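PDB 3B77: uncharacterized protein, which is of unknown function, but carries a bacterial pleckstrin-homology domain followed by a long helical region that probably mediates oligomerisation. Local coordinates for residues Asp39-Thr44 and Tyr99-Asp104. Sequence-based numbering, arbitrary orientation.
Sequences DEYCFT and YSIDVD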
loop_
_atom_site.group_PDB
_atom_site.type_symbol
_atom_site.label_atom_id
_atom_site.label_comp_id
_atom_site.label_asym_id
_atom_site.label_seq_id
_atom_site.Cartn_x
_atom_site.Cartn_y
_atom_site.Cartn_z
ATOM N N ASP A 39 11.430 54.699 -34.723
ATOM C CA ASP A 39 10.382 53.836 -34.183
ATOM C C ASP A 39 9.045 54.544 -34.066
ATOM O O ASP A 39 8.975 55.765 -34.113
ATOM C CB ASP A 39 10.788 53.318 -32.797
ATOM C CG ASP A 39 12.042 52.473 -32.825
ATOM O OD1 ASP A 39 13.140 53.067 -32.848
ATOM O OD2 ASP A 39 11.939 51.228 -32.787
ATOM N N GLU A 40 7.990 53.749 -33.912
ATOM C CA GLU A 40 6.645 54.251 -33.663
ATOM C C GLU A 40 5.981 53.317 -32.634
ATOM O O GLU A 40 5.862 52.119 -32.875
ATOM C CB GLU A 40 5.872 54.277 -34.960
ATOM C CG GLU A 40 4.769 55.302 -34.981
ATOM C CD GLU A 40 4.264 55.635 -36.386
ATOM O OE1 GLU A 40 5.086 55.977 -37.263
ATOM O OE2 GLU A 40 3.036 55.593 -36.598
ATOM N N TYR A 41 5.611 53.862 -31.474
ATOM C CA TYR A 41 5.073 53.078 -30.364
ATOM C C TYR A 41 3.606 53.429 -30.164
ATOM O O TYR A 41 3.281 54.493 -29.675
ATOM C CB TYR A 41 5.852 53.374 -29.087
ATOM C CG TYR A 41 7.324 53.112 -29.194
ATOM C CD1 TYR A 41 7.845 51.866 -28.945
ATOM C CD2 TYR A 41 8.199 54.126 -29.530
ATOM C CE1 TYR A 41 9.194 51.630 -29.028
ATOM C CE2 TYR A 41 9.560 53.908 -29.622
ATOM C CZ TYR A 41 10.050 52.660 -29.366
ATOM O OH TYR A 41 11.392 52.415 -29.453
ATOM N N CYS A 42 2.722 52.511 -30.506
ATOM C CA CYS A 42 1.292 52.779 -30.513
ATOM C C CYS A 42 0.620 51.969 -29.437
ATOM O O CYS A 42 0.649 50.756 -29.492
ATOM C CB CYS A 42 0.762 52.380 -31.884
ATOM S SG CYS A 42 -0.942 52.684 -32.205
ATOM N N PHE A 43 0.060 52.648 -28.438
ATOM C CA PHE A 43 -0.618 52.000 -27.317
ATOM C C PHE A 43 -2.122 52.072 -27.522
ATOM O O PHE A 43 -2.699 53.143 -27.476
ATOM C CB PHE A 43 -0.259 52.674 -26.000
ATOM C CG PHE A 43 1.199 52.572 -25.639
ATOM C CD1 PHE A 43 2.115 53.486 -26.142
ATOM C CD2 PHE A 43 1.646 51.574 -24.800
ATOM C CE1 PHE A 43 3.461 53.405 -25.797
ATOM C CE2 PHE A 43 2.955 51.481 -24.448
ATOM C CZ PHE A 43 3.883 52.396 -24.945
ATOM N N THR A 44 -2.741 50.913 -27.737
ATOM C CA THR A 44 -4.185 50.817 -27.954
ATOM C C THR A 44 -4.824 50.135 -26.751
ATOM O O THR A 44 -4.114 49.723 -25.806
ATOM C CB THR A 44 -4.545 49.979 -29.222
ATOM O OG1 THR A 44 -4.490 48.584 -28.916
ATOM C CG2 THR A 44 -3.614 50.288 -30.392
ATOM N N TYR A 99 11.392 47.295 -22.920
ATOM C CA TYR A 99 11.111 48.501 -23.664
ATOM C C TYR A 99 11.590 49.675 -22.878
ATOM O O TYR A 99 11.272 49.819 -21.716
ATOM C CB TYR A 99 9.622 48.652 -23.976
ATOM C CG TYR A 99 9.262 48.009 -25.281
ATOM C CD1 TYR A 99 9.032 46.640 -25.370
ATOM C CD2 TYR A 99 9.202 48.752 -26.443
ATOM C CE1 TYR A 99 8.722 46.034 -26.592
ATOM C CE2 TYR A 99 8.898 48.156 -27.672
ATOM C CZ TYR A 99 8.661 46.800 -27.741
ATOM O OH TYR A 99 8.382 46.230 -28.962
ATOM N N SER A 100 12.398 50.494 -23.534
ATOM C CA SER A 100 12.889 51.723 -22.979
ATOM C C SER A 100 12.641 52.762 -24.052
ATOM O O SER A 100 13.189 52.657 -25.136
ATOM C CB SER A 100 14.372 51.600 -22.687
ATOM O OG SER A 100 14.902 52.868 -22.343
ATOM N N ILE A 101 11.806 53.751 -23.761
ATOM C CA ILE A 101 11.445 54.765 -24.750
ATOM C C ILE A 101 11.800 56.152 -24.241
ATOM O O ILE A 101 11.349 56.546 -23.168
ATOM C CB ILE A 101 9.932 54.698 -25.087
ATOM C CG1 ILE A 101 9.529 53.260 -25.481
ATOM C CG2 ILE A 101 9.591 55.682 -26.198
ATOM C CD1 ILE A 101 8.036 53.050 -25.613
ATOM N N ASP A 102 12.623 56.869 -25.012
ATOM C CA ASP A 102 13.042 58.250 -24.692
ATOM C C ASP A 102 12.097 59.237 -25.348
ATOM O O ASP A 102 11.803 59.109 -26.529
ATOM C CB ASP A 102 14.466 58.519 -25.172
ATOM C CG ASP A 102 15.512 57.829 -24.308
ATOM O OD1 ASP A 102 15.442 57.971 -23.067
ATOM O OD2 ASP A 102 16.413 57.164 -24.860
ATOM N N VAL A 103 11.620 60.210 -24.578
ATOM C CA VAL A 103 10.610 61.142 -25.043
ATOM C C VAL A 103 11.016 62.578 -24.707
ATOM O O VAL A 103 11.579 62.846 -23.640
ATOM C CB VAL A 103 9.226 60.834 -24.412
ATOM C CG1 VAL A 103 8.159 61.735 -24.973
ATOM C CG2 VAL A 103 8.849 59.405 -24.644
ATOM N N ASP A 104 10.708 63.488 -25.634
ATOM C CA ASP A 104 10.951 64.912 -25.483
ATOM C C ASP A 104 10.490 65.391 -24.113
ATOM O O ASP A 104 9.295 65.324 -23.806
ATOM C CB ASP A 104 10.184 65.660 -26.584
ATOM C CG ASP A 104 10.553 67.149 -26.688
ATOM O OD1 ASP A 104 10.986 67.788 -25.686
ATOM O OD2 ASP A 104 10.372 67.678 -27.807
#
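Across the interior of the PH-domain sandwich, Tyr41 of one sheet receives Ile101 of the other on a face of its ring. The methyl CD1 of Ile101 stands 3.7 Å from the centroid of the Tyr41 ring and 19° off its normal, a CH-pi contact displaced toward the rim, where it comes within 3.5 Å of Tyr41 CD1. The second branch widens the grip: Ile101 CG2 lies 3.9 Å from Tyr41 CE2, and the methylene CG1, which carries CD1, lies over Tyr41 CE1 and CZ. With CG1 anti to its own carbonyl carbon (chi1 -52°) and chi2 extended, the isoleucine lays its branches along the ring instead of meeting it end-on. Ile101 CD1 also reaches the rim of Phe43, 4.3 Å from its CZ and near that ring's plane.

The pair illustrates how a PH fold closes its core. Strands 39-44 and 99-104 belong to the two antiparallel sheets of the fold and cross almost orthogonally, their directions 102° apart and their axes 10.0 Å apart at closest approach, and the gap is bridged by apolar contacts of the side chains. Tyr99 supplies another: its CE2 meets Tyr41 CE1 at 3.7 Å, edge against edge, so neither tyrosine offers its face to the other. His50 on strand 47-52 stacks with Tyr41 and meets Tyr99 edge-to-face, drawing the two tyrosines into one aromatic cluster, while Ile90 on strand 87-94 touches Ile101 from within its own sheet. Replacing Tyr41 with an alanine would probably leave the branches of Ile101 without the ring face they rest on, open a gap between the sheets, and take from the edge of Tyr99 its neighbour across the sheets. Strand 97-104 then leads into the long helix 108-146, the position held by the C-terminal helix of PH domains.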